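Local atomic coordinates of GDP-mannose-dependent alpha-(1-6)-phosphatidylinositol monomannoside mannosyltransferase (Corynebacterium glutamicum, PDB entry 3OKP), a protein that belongs to the GT-B glycosyltransferases, enzymes built of two Rossmann-like domains that face each other across a cleft. Residues Ser170-Lys175 against Ala357-Glu362; Lys175-Ala180 against Asn268-Ala273; Ala273-Met278 against Glu336-Leu341; Glu298-Ala301 against Pro305-Ala308; Leu324-Glu327 against Asp332-Ser335. All blocks are in the same frame, centred on the assembly; numbering follows the deposited sequence.

Interaction 1 of 5, residues Ser170-Lys175 against Ala357-Glu362; sequences SGVDVK and AHVEAE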
# COMPACT_ATOMS: atom_id res chain seq x y z
N SER A 170 1.44 5.34 0.72
CA SER A 170 0.32 5.47 -0.19
C SER A 170 -0.89 6.07 0.52
O SER A 170 -1.08 5.87 1.73
CB SER A 170 -0.06 4.10 -0.77
OG SER A 170 -1.18 4.20 -1.62
N GLY A 171 -1.69 6.83 -0.22
CA GLY A 171 -2.99 7.26 0.27
C GLY A 171 -4.06 6.26 -0.12
O GLY A 171 -3.76 5.24 -0.74
N VAL A 172 -5.30 6.55 0.26
CA VAL A 172 -6.45 5.76 -0.18
C VAL A 172 -7.47 6.70 -0.84
O VAL A 172 -7.65 7.83 -0.39
CB VAL A 172 -7.06 4.92 0.99
CG1 VAL A 172 -7.55 5.81 2.14
CG2 VAL A 172 -8.17 4.01 0.49
N ASP A 173 -8.09 6.24 -1.92
CA ASP A 173 -9.13 7.01 -2.61
C ASP A 173 -10.44 6.96 -1.82
O ASP A 173 -11.17 5.96 -1.87
CB ASP A 173 -9.33 6.51 -4.05
CG ASP A 173 -10.23 7.42 -4.88
OD1 ASP A 173 -11.04 8.19 -4.32
OD2 ASP A 173 -10.12 7.36 -6.12
N VAL A 174 -10.74 8.04 -1.11
CA VAL A 174 -11.92 8.12 -0.24
C VAL A 174 -13.25 8.32 -1.00
O VAL A 174 -14.32 8.27 -0.40
CB VAL A 174 -11.76 9.19 0.87
CG1 VAL A 174 -10.65 8.80 1.84
CG2 VAL A 174 -11.51 10.58 0.28
N LYS A 175 -13.17 8.54 -2.31
CA LYS A 175 -14.37 8.62 -3.15
C LYS A 175 -14.75 7.26 -3.75
O LYS A 175 -15.93 6.98 -3.95
CB LYS A 175 -14.21 9.66 -4.26
CG LYS A 175 -14.46 11.09 -3.79
N ALA A 357 -13.65 8.69 9.37
CA ALA A 357 -13.13 9.99 9.79
C ALA A 357 -11.60 9.99 9.83
O ALA A 357 -10.96 10.98 9.44
CB ALA A 357 -13.70 10.37 11.15
N HIS A 358 -11.02 8.88 10.29
CA HIS A 358 -9.57 8.73 10.41
C HIS A 358 -8.86 8.85 9.06
O HIS A 358 -7.90 9.62 8.93
CB HIS A 358 -9.22 7.39 11.08
CG HIS A 358 -7.76 7.17 11.28
ND1 HIS A 358 -7.13 6.00 10.91
CD2 HIS A 358 -6.80 7.96 11.81
CE1 HIS A 358 -5.84 6.08 11.21
NE2 HIS A 358 -5.62 7.26 11.75
N VAL A 359 -9.32 8.10 8.06
CA VAL A 359 -8.71 8.14 6.73
C VAL A 359 -8.94 9.48 6.01
O VAL A 359 -8.06 9.95 5.28
CB VAL A 359 -9.15 6.95 5.82
CG1 VAL A 359 -8.58 5.63 6.35
CG2 VAL A 359 -10.66 6.87 5.69
N GLU A 360 -10.10 10.10 6.23
CA GLU A 360 -10.37 11.43 5.67
C GLU A 360 -9.45 12.49 6.26
O GLU A 360 -9.10 13.47 5.59
CB GLU A 360 -11.83 11.83 5.89
CG GLU A 360 -12.82 11.13 4.99
CD GLU A 360 -14.16 11.83 4.95
OE1 GLU A 360 -14.29 12.84 4.22
OE2 GLU A 360 -15.10 11.37 5.63
N ALA A 361 -9.05 12.29 7.52
CA ALA A 361 -8.16 13.23 8.21
C ALA A 361 -6.67 12.97 7.97
O ALA A 361 -5.86 13.89 8.02
CB ALA A 361 -8.47 13.25 9.71
N GLU A 362 -6.32 11.71 7.70
CA GLU A 362 -4.90 11.31 7.71
C GLU A 362 -4.40 10.45 6.55
O GLU A 362 -3.19 10.32 6.36
CB GLU A 362 -4.57 10.62 9.05
CG GLU A 362 -3.74 11.46 10.02
CD GLU A 362 -4.50 12.66 10.58

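Interaction 2 of 5, residues Lys175-Ala180 against Asn268-Ala273; sequences KRFTPA and NTLAAA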
# COMPACT_ATOMS: atom_id res chain seq x y z
N LYS A 175 -13.17 8.54 -2.31
CA LYS A 175 -14.37 8.62 -3.15
C LYS A 175 -14.75 7.26 -3.75
O LYS A 175 -15.93 6.98 -3.95
CB LYS A 175 -14.21 9.66 -4.26
CG LYS A 175 -14.46 11.09 -3.79
N ARG A 176 -13.74 6.43 -4.03
CA ARG A 176 -13.97 5.07 -4.53
C ARG A 176 -14.21 4.10 -3.38
O ARG A 176 -15.13 3.27 -3.44
CB ARG A 176 -12.78 4.60 -5.38
N PHE A 177 -13.38 4.20 -2.35
CA PHE A 177 -13.58 3.45 -1.11
C PHE A 177 -14.38 4.33 -0.16
O PHE A 177 -13.85 5.24 0.47
CB PHE A 177 -12.24 3.02 -0.49
CG PHE A 177 -11.49 2.01 -1.32
CD1 PHE A 177 -11.71 0.65 -1.14
CD2 PHE A 177 -10.55 2.43 -2.26
CE1 PHE A 177 -11.02 -0.29 -1.90
CE2 PHE A 177 -9.85 1.50 -3.03
CZ PHE A 177 -10.09 0.14 -2.85
N THR A 178 -15.68 4.05 -0.11
CA THR A 178 -16.63 4.90 0.60
C THR A 178 -17.69 4.01 1.27
O THR A 178 -17.98 2.92 0.77
CB THR A 178 -17.24 5.96 -0.37
OG1 THR A 178 -17.82 7.04 0.37
CG2 THR A 178 -18.28 5.34 -1.31
N PRO A 179 -18.24 4.45 2.42
CA PRO A 179 -19.29 3.65 3.07
C PRO A 179 -20.47 3.39 2.14
O PRO A 179 -20.85 4.26 1.36
CB PRO A 179 -19.71 4.51 4.26
CG PRO A 179 -18.49 5.34 4.56
CD PRO A 179 -17.93 5.66 3.21
N ALA A 180 -21.04 2.19 2.23
CA ALA A 180 -22.16 1.80 1.38
C ALA A 180 -23.45 2.42 1.89
O ALA A 180 -23.67 2.52 3.09
CB ALA A 180 -22.29 0.29 1.32
N ASN A 268 -17.68 -3.24 -3.09
CA ASN A 268 -19.06 -3.47 -2.65
C ASN A 268 -19.15 -4.53 -1.55
O ASN A 268 -19.86 -4.35 -0.56
CB ASN A 268 -19.95 -3.87 -3.84
CG ASN A 268 -20.14 -2.74 -4.84
OD1 ASN A 268 -19.94 -1.56 -4.53
ND2 ASN A 268 -20.55 -3.09 -6.05
N THR A 269 -18.41 -5.62 -1.74
CA THR A 269 -18.32 -6.71 -0.77
C THR A 269 -17.68 -6.22 0.54
O THR A 269 -18.19 -6.51 1.63
CB THR A 269 -17.53 -7.90 -1.36
OG1 THR A 269 -18.16 -8.32 -2.57
CG2 THR A 269 -17.47 -9.07 -0.38
N LEU A 270 -16.58 -5.48 0.42
CA LEU A 270 -15.90 -4.91 1.58
C LEU A 270 -16.85 -4.01 2.39
O LEU A 270 -17.00 -4.19 3.60
CB LEU A 270 -14.65 -4.13 1.14
CG LEU A 270 -13.83 -3.33 2.16
CD1 LEU A 270 -13.40 -4.17 3.35
CD2 LEU A 270 -12.61 -2.71 1.48
N ALA A 271 -17.50 -3.07 1.70
CA ALA A 271 -18.39 -2.10 2.34
C ALA A 271 -19.62 -2.73 3.00
O ALA A 271 -20.21 -2.15 3.92
CB ALA A 271 -18.81 -1.03 1.34
N ALA A 272 -20.00 -3.92 2.54
CA ALA A 272 -21.18 -4.63 3.07
C ALA A 272 -20.86 -5.51 4.28
O ALA A 272 -21.77 -6.01 4.95
CB ALA A 272 -21.84 -5.44 1.96
N ALA A 273 -19.57 -5.71 4.56
CA ALA A 273 -19.13 -6.55 5.67
C ALA A 273 -19.33 -5.89 7.03
O ALA A 273 -19.36 -4.66 7.15
CB ALA A 273 -17.66 -6.93 5.49
O HOH W 1 -19.89 0.42 4.51

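Interaction 3 of 5, residues Ala273-Met278 against Glu336-Leu341; sequences ADIFAM and ELLIEL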
# COMPACT_ATOMS: atom_id res chain seq x y z
N ALA A 273 -19.57 -5.71 4.56
CA ALA A 273 -19.13 -6.55 5.67
C ALA A 273 -19.33 -5.89 7.03
O ALA A 273 -19.36 -4.66 7.15
CB ALA A 273 -17.66 -6.93 5.49
N ASP A 274 -19.47 -6.71 8.06
CA ASP A 274 -19.56 -6.24 9.44
C ASP A 274 -18.18 -5.95 10.02
O ASP A 274 -17.99 -5.00 10.77
CB ASP A 274 -20.31 -7.25 10.30
CG ASP A 274 -21.77 -7.42 9.88
OD1 ASP A 274 -22.54 -6.44 10.01
OD2 ASP A 274 -22.14 -8.52 9.43
N ILE A 275 -17.21 -6.80 9.67
CA ILE A 275 -15.83 -6.67 10.14
C ILE A 275 -14.87 -6.96 8.99
O ILE A 275 -15.10 -7.87 8.20
CB ILE A 275 -15.52 -7.66 11.31
CG1 ILE A 275 -16.52 -7.49 12.47
CG2 ILE A 275 -14.08 -7.49 11.81
CD1 ILE A 275 -16.47 -8.63 13.49
N PHE A 276 -13.80 -6.17 8.90
CA PHE A 276 -12.65 -6.52 8.07
C PHE A 276 -11.55 -7.06 8.98
O PHE A 276 -11.17 -6.41 9.96
CB PHE A 276 -12.12 -5.33 7.26
CG PHE A 276 -10.89 -5.65 6.44
CD1 PHE A 276 -9.61 -5.49 6.99
CD2 PHE A 276 -11.00 -6.13 5.14
CE1 PHE A 276 -8.47 -5.80 6.25
CE2 PHE A 276 -9.87 -6.44 4.39
CZ PHE A 276 -8.60 -6.28 4.95
N ALA A 277 -11.03 -8.24 8.64
CA ALA A 277 -9.98 -8.86 9.43
C ALA A 277 -8.86 -9.38 8.54
O ALA A 277 -9.11 -10.05 7.53
CB ALA A 277 -10.56 -9.99 10.29
N MET A 278 -7.63 -9.05 8.91
CA MET A 278 -6.44 -9.59 8.26
C MET A 278 -5.32 -9.58 9.29
O MET A 278 -4.61 -8.59 9.43
CB MET A 278 -6.07 -8.77 7.01
CG MET A 278 -5.12 -9.48 6.05
SD MET A 278 -3.36 -9.21 6.40
CE MET A 278 -3.09 -7.64 5.58
N GLU A 336 -12.54 -14.56 20.07
CA GLU A 336 -13.19 -13.74 21.09
C GLU A 336 -13.47 -12.32 20.59
O GLU A 336 -14.59 -11.82 20.75
CB GLU A 336 -12.32 -13.69 22.36
CG GLU A 336 -12.95 -12.96 23.54
CD GLU A 336 -12.08 -13.00 24.78
OE1 GLU A 336 -11.10 -12.25 24.85
OE2 GLU A 336 -12.39 -13.79 25.70
N LEU A 337 -12.46 -11.70 19.99
CA LEU A 337 -12.59 -10.39 19.35
C LEU A 337 -13.66 -10.36 18.26
O LEU A 337 -14.45 -9.42 18.19
CB LEU A 337 -11.24 -9.93 18.77
CG LEU A 337 -10.41 -8.82 19.44
CD1 LEU A 337 -10.77 -8.57 20.90
CD2 LEU A 337 -8.92 -9.09 19.29
N LEU A 338 -13.68 -11.40 17.43
CA LEU A 338 -14.67 -11.50 16.35
C LEU A 338 -16.11 -11.62 16.89
O LEU A 338 -16.99 -10.88 16.45
CB LEU A 338 -14.33 -12.64 15.39
CG LEU A 338 -13.16 -12.38 14.43
CD1 LEU A 338 -12.61 -13.67 13.84
CD2 LEU A 338 -13.56 -11.40 13.32
N ILE A 339 -16.33 -12.52 17.84
CA ILE A 339 -17.65 -12.71 18.45
C ILE A 339 -18.11 -11.45 19.19
O ILE A 339 -19.26 -11.01 19.03
CB ILE A 339 -17.67 -13.92 19.42
CG1 ILE A 339 -17.38 -15.23 18.66
CG2 ILE A 339 -19.02 -14.02 20.15
CD1 ILE A 339 -16.90 -16.37 19.56
N GLU A 340 -17.21 -10.86 19.98
CA GLU A 340 -17.48 -9.63 20.73
C GLU A 340 -17.96 -8.50 19.82
O GLU A 340 -18.96 -7.83 20.12
CB GLU A 340 -16.24 -9.20 21.54
CG GLU A 340 -16.50 -8.11 22.58
CD GLU A 340 -15.25 -7.73 23.36
OE1 GLU A 340 -14.12 -7.94 22.86
OE2 GLU A 340 -15.39 -7.21 24.48
N LEU A 341 -17.27 -8.29 18.70
CA LEU A 341 -17.63 -7.25 17.74
C LEU A 341 -18.92 -7.56 16.99
O LEU A 341 -19.76 -6.68 16.81
CB LEU A 341 -16.49 -6.98 16.76
CG LEU A 341 -15.33 -6.10 17.23
CD1 LEU A 341 -14.34 -5.91 16.08
CD2 LEU A 341 -15.82 -4.75 17.75

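Interaction 4 of 5, residues Glu298-Ala301 against Pro305-Ala308; sequences EAQA and PVIA. With GDD (guanosine-5'-diphosphate-alpha-D-mannose), chain B.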
# COMPACT_ATOMS: atom_id res chain seq x y z
N GLU A 298 -8.34 0.88 3.24
CA GLU A 298 -9.49 0.67 2.36
C GLU A 298 -10.75 0.31 3.15
O GLU A 298 -11.83 0.81 2.86
CB GLU A 298 -9.17 -0.41 1.33
CG GLU A 298 -8.15 0.02 0.27
CD GLU A 298 -7.65 -1.12 -0.60
OE1 GLU A 298 -7.97 -2.30 -0.32
OE2 GLU A 298 -6.93 -0.84 -1.57
N ALA A 299 -10.58 -0.56 4.15
CA ALA A 299 -11.68 -0.98 5.02
C ALA A 299 -12.21 0.18 5.84
O ALA A 299 -13.42 0.41 5.89
CB ALA A 299 -11.23 -2.11 5.93
N GLN A 300 -11.30 0.92 6.47
CA GLN A 300 -11.66 2.11 7.24
C GLN A 300 -12.34 3.16 6.37
O GLN A 300 -13.31 3.79 6.80
CB GLN A 300 -10.43 2.70 7.93
CG GLN A 300 -9.94 1.86 9.10
CD GLN A 300 -8.63 2.38 9.66
OE1 GLN A 300 -8.62 3.11 10.65
NE2 GLN A 300 -7.52 2.00 9.04
N ALA A 301 -11.85 3.32 5.14
CA ALA A 301 -12.47 4.21 4.16
C ALA A 301 -13.90 3.80 3.80
O ALA A 301 -14.73 4.65 3.46
CB ALA A 301 -11.61 4.31 2.91
N PRO A 305 -15.20 -1.68 10.67
CA PRO A 305 -14.27 -1.96 11.77
C PRO A 305 -13.13 -2.89 11.34
O PRO A 305 -13.37 -3.83 10.58
CB PRO A 305 -15.15 -2.68 12.81
CG PRO A 305 -16.53 -2.21 12.52
CD PRO A 305 -16.59 -2.00 11.03
N VAL A 306 -11.92 -2.63 11.82
CA VAL A 306 -10.75 -3.39 11.38
C VAL A 306 -10.13 -4.22 12.50
O VAL A 306 -9.96 -3.75 13.62
CB VAL A 306 -9.68 -2.45 10.75
CG1 VAL A 306 -8.35 -3.18 10.54
CG2 VAL A 306 -10.18 -1.88 9.44
N ILE A 307 -9.81 -5.47 12.18
CA ILE A 307 -8.88 -6.25 12.99
C ILE A 307 -7.60 -6.42 12.17
O ILE A 307 -7.62 -6.98 11.07
CB ILE A 307 -9.47 -7.61 13.45
CG1 ILE A 307 -10.66 -7.39 14.38
CG2 ILE A 307 -8.39 -8.46 14.14
CD1 ILE A 307 -11.42 -8.64 14.76
N ALA A 308 -6.51 -5.88 12.70
CA ALA A 308 -5.21 -5.92 12.04
C ALA A 308 -4.25 -6.83 12.81
O ALA A 308 -4.49 -7.16 13.97
CB ALA A 308 -4.64 -4.51 11.92
N2 GDD B . -9.29 -6.00 -7.49
C2 GDD B . -8.85 -6.73 -6.43
N1 GDD B . -9.35 -7.97 -6.22
N3 GDD B . -7.92 -6.21 -5.60
C4 GDD B . -7.47 -6.93 -4.54
C5 GDD B . -7.97 -8.20 -4.31
C6 GDD B . -8.93 -8.72 -5.17
O6 GDD B . -9.40 -9.86 -4.99
N7 GDD B . -7.36 -8.68 -3.20
C8 GDD B . -6.50 -7.74 -2.77
N9 GDD B . -6.57 -6.67 -3.58
C1' GDD B . -5.81 -5.40 -3.47
C2' GDD B . -6.29 -4.59 -2.28
O2' GDD B . -7.43 -3.80 -2.61
C3' GDD B . -5.08 -3.75 -1.94
O3' GDD B . -5.12 -2.50 -2.63
C4' GDD B . -3.88 -4.57 -2.42
O4' GDD B . -4.41 -5.61 -3.26
C5' GDD B . -3.10 -5.18 -1.26
O5' GDD B . -2.01 -4.34 -0.87
PA GDD B . -1.44 -4.38 0.46
O1A GDD B . -0.66 -3.41 0.60
O2A GDD B . -2.34 -4.31 1.33
O3A GDD B . -0.70 -5.62 0.67
PB GDD B . 0.34 -6.13 -0.21
O2B GDD B . 1.03 -5.20 -0.68
O3B GDD B . 1.08 -6.89 0.44
O1B GDD B . -0.25 -6.88 -1.29

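Interaction 5 of 5, residues Leu324-Glu327 against Asp332-Ser335; sequences LVVE and DKLS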
# COMPACT_ATOMS: atom_id res chain seq x y z
N LEU A 324 -8.65 -3.00 15.96
CA LEU A 324 -7.97 -3.77 16.99
C LEU A 324 -6.76 -4.47 16.39
O LEU A 324 -6.78 -4.89 15.23
CB LEU A 324 -8.92 -4.79 17.62
CG LEU A 324 -10.11 -4.23 18.41
CD1 LEU A 324 -11.32 -5.16 18.34
CD2 LEU A 324 -9.73 -3.92 19.85
N VAL A 325 -5.69 -4.57 17.18
CA VAL A 325 -4.48 -5.27 16.76
C VAL A 325 -4.38 -6.57 17.57
O VAL A 325 -4.48 -6.55 18.80
CB VAL A 325 -3.21 -4.40 16.96
CG1 VAL A 325 -1.93 -5.18 16.65
CG2 VAL A 325 -3.28 -3.14 16.09
N VAL A 326 -4.21 -7.69 16.87
CA VAL A 326 -4.13 -8.99 17.52
C VAL A 326 -3.06 -9.88 16.86
O VAL A 326 -2.79 -9.74 15.67
CB VAL A 326 -5.52 -9.70 17.55
CG1 VAL A 326 -5.89 -10.27 16.19
CG2 VAL A 326 -5.55 -10.79 18.63
N GLU A 327 -2.46 -10.77 17.65
CA GLU A 327 -1.60 -11.81 17.11
C GLU A 327 -2.46 -12.91 16.53
O GLU A 327 -3.24 -13.55 17.24
CB GLU A 327 -0.65 -12.36 18.19
CG GLU A 327 0.43 -13.30 17.66
CD GLU A 327 1.35 -12.63 16.65
OE1 GLU A 327 2.02 -11.65 17.01
OE2 GLU A 327 1.39 -13.09 15.48
N ASP A 332 -7.85 -18.20 20.50
CA ASP A 332 -8.86 -17.82 21.48
C ASP A 332 -9.16 -16.33 21.46
O ASP A 332 -10.33 -15.94 21.50
CB ASP A 332 -8.46 -18.27 22.89
CG ASP A 332 -8.76 -19.74 23.14
OD1 ASP A 332 -9.34 -20.41 22.25
OD2 ASP A 332 -8.42 -20.24 24.23
N LYS A 333 -8.12 -15.50 21.40
CA LYS A 333 -8.31 -14.04 21.41
C LYS A 333 -8.93 -13.54 20.10
O LYS A 333 -9.83 -12.69 20.13
CB LYS A 333 -6.99 -13.32 21.71
CG LYS A 333 -7.10 -11.80 21.85
CD LYS A 333 -7.91 -11.36 23.07
CE LYS A 333 -8.00 -9.84 23.15
NZ LYS A 333 -8.75 -9.38 24.35
N LEU A 334 -8.46 -14.07 18.98
CA LEU A 334 -8.99 -13.70 17.66
C LEU A 334 -10.48 -14.03 17.54
O LEU A 334 -11.27 -13.20 17.10
CB LEU A 334 -8.18 -14.35 16.53
CG LEU A 334 -8.56 -14.07 15.07
CD1 LEU A 334 -8.61 -12.58 14.75
CD2 LEU A 334 -7.60 -14.79 14.14
N SER A 335 -10.86 -15.25 17.94
CA SER A 335 -12.26 -15.64 17.89
C SER A 335 -13.10 -14.82 18.88
O SER A 335 -14.20 -14.40 18.55
CB SER A 335 -12.43 -17.15 18.12
OG SER A 335 -12.01 -17.53 19.41

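Interaction 1 of 5, residues Ser170-Lys175 against Ala357-Glu362
V172 and V174, on the loop that leaves the last strand of the N-terminal sheet, pack against V359 near the end of helix 345-362. The arrangement belongs to the two-domain GT-B fold, where such a loop leads out of one Rossmann-like domain toward the other. The side chains of V172 and V359 cross obliquely, CG1 of V172 lying 4.2 Å from CB of V359. A chi1 of 60° sets CG1 of V172 between the backbone N and the carbonyl carbon and directs it to the helix, while its CG2 turns to E298 and F177. V174 comes in alongside: its CG1 is 4.3 Å from CG2 of V359 and also lies over the aliphatic CG of E360. V359 is thus met from two places on the loop and also packs on Q300 and A301 of helix 294-301, its CG2 serving both V174 and A301. Polar links come from nearby, as the V172 backbone bonds to that of W363 and V174 O accepts from R356 NH2. An Asx turn starts at D173, between the two valines, with D173 OD1 accepting from K175 N at 2.9 Å; the N-H meets the oxygen on its anti side, 24° out of the carboxylate plane.

Interaction 2 of 5, residues Lys175-Ala180 against Asn268-Ala273
A180 and A271 make the tightest apolar touch, their CB atoms 3.7 Å apart, where the interdomain loop of this GT-B protein runs beside the C-terminal end of helix 263-272. The other apolar pair is F177 with L270. CD2 of L270 comes to the edge of the phenyl ring, near its plane, 4.4 Å from CD1 of F177; the leucine reaches it with CG anti to the backbone N (chi1 175°). Between these two pairs the backbone fills in, T178 O lying 4.1 Å from CB of A271. The polar part is carried by water: one molecule accepts from A180 N at 3.1 Å and donates to A271 O at 2.7 Å. It therefore joins a loop amide to a carbonyl in the last turn of the helix, and gives both backbone groups a partner without direct contact between them. A second carbonyl of that turn, A272 O, accepts from R189 NE. F177 and L270 also share E298 of helix 294-301 as a neighbour, and the side chain of F177 is about 5 Å from the bound guanosine-5'-diphosphate-alpha-d-mannose. Helix 182-191 adds K185 against A180 and A272, while A273 leads on beside strand 200-204.

Interaction 3 of 5, residues Ala273-Met278 against Glu336-Leu341
The flat group that I275 meets is the peptide of L338: CD1 of I275 approaches it from the oxygen end, 3.8 Å from L338 O. The phenyl ring of F276, the next residue, takes the opposite side of the strand, where V295, Y296 and A299 of helix 294-301 pack against it. On the near side, CD1 of I275 also lies 3.7 Å from CB of L341 and 4.0 Å from CD2 of L338, so that one methyl sits among three atoms of two successive turns. The nearly extended outer chain (chi2 167°) carries it that far from the strand. I275 and A277, two residues apart, both direct CB to the helix, and CD2 of L338 completes the row 4.5 Å from CB of A277. This is the layered packing of a Rossmann-like domain: strand 275-278, inside the parallel sheet of the C-terminal half, runs nearly antiparallel to residues 336-341 of helix 331-342, at 171°, with the axes of these segments 10.5 Å apart at closest approach. I201 of the neighbouring strand touches both A277 and L338. Helix 345-362 adds R348 against I275, and R347 and M351 against L341. Just ahead of the strand, D274 OD2 forms a salt bridge with R189 NH2.

Interaction 4 of 5, residues Glu298-Ala301 against Pro305-Ala308
V306 meets the end of helix 294-301 through a single methyl, CG2, which lies 3.7 Å from CB of A299 and 3.8 Å from CG of Q300. Strand 275-278, this helix and strand 306-308 form a beta-alpha-beta unit of the Rossmann-like C-terminal domain, and the contact joins the helix to the strand that follows it. In V306 the other branch, CG1, is anti to the backbone N (chi1 169°), which puts CG2 beside that nitrogen and directs it to the helix. Q300 and V306 cross at about a right angle, so the methyl rests on the side of the extended glutamine chain and not on its amide. That buried amide is held at both ends: OE1 takes hydrogen bonds from T322 OG1 and H358 ND1, and NE2 gives to the carbonyls of Y296 and T317. Four partners fix the rotation of the amide and probably help to set the place of CG. On the sheet side, V306 is paired by backbone bonds with L324. E298, one residue before A299, leads from the helix toward the cleft with its chain extended beyond CG (chi2 170°). There its carboxylate grips the ribose of guanosine-5'-diphosphate-alpha-d-mannose with both oxygens, an arrangement that recurs in GT-B glycosyltransferases: O2' donates to E298 OE1 at 2.8 Å, and O3' donates to E298 OE2 at 2.7 Å.

Interaction 5 of 5, residues Leu324-Glu327 against Asp332-Ser335
V326 uses both methyls on helix 331-342, one for each of two successive residues. Its CG1 lies 3.8 Å from CD1 of L334, and its CG2 lies 3.7 Å from CG of K333. The torsion behind this is a chi1 of 76°, which sets CG1 between the backbone N and the carbonyl carbon and CG2 anti to the N, so the fork of the valine opens across the helix surface. L334 crosses V326 at about a right angle and presents CD1 to it, and its side chain also packs on L216 and A219 of helix 213-226. K333 offers only the base of its chain: CB starts toward V326, but a bend at chi2 (67°) followed by two extended torsions takes the amine off along the surface, where E336 OE1 is a long, weak ion partner. The contact lies where strand 323-325, the outermost strand on its side of the C-terminal Rossmann-like sheet, gives way to the helix that packs back on that sheet, a tight strand-to-helix connection of a few residues. Each methyl of V326 has a further apolar neighbour, CG1 on CG2 of I307 from the adjoining strand and CG2 on CD2 of L337 one turn along the helix. E327 turns its end the other way, and its OE1 is hydrogen-bonded to T310 OG1. At the start of the helix, K333 N is bonded to D330 OD1.

Interactions 2 to 5 all lie along the chain inside the loop closed by interaction 1, whose segments are 182 residues apart. Interactions 1 and 2 share K175 on the loop leaving the N-terminal sheet, their centres about 13 Å apart, and both border helix 294-301 of interaction 4, whose centre is about 12 Å and 11 Å from theirs. Interactions 3, 4 and 5 belong to the C-terminal sheet, where strands 275-278, 306-308 and 323-325 lie side by side; interactions 3 and 5 also share helix 331-342, with centres about 9 Å apart. The packing therefore runs continuously from the interdomain loop, past the ligand pocket at helix 294-301, to the far edge of the sheet.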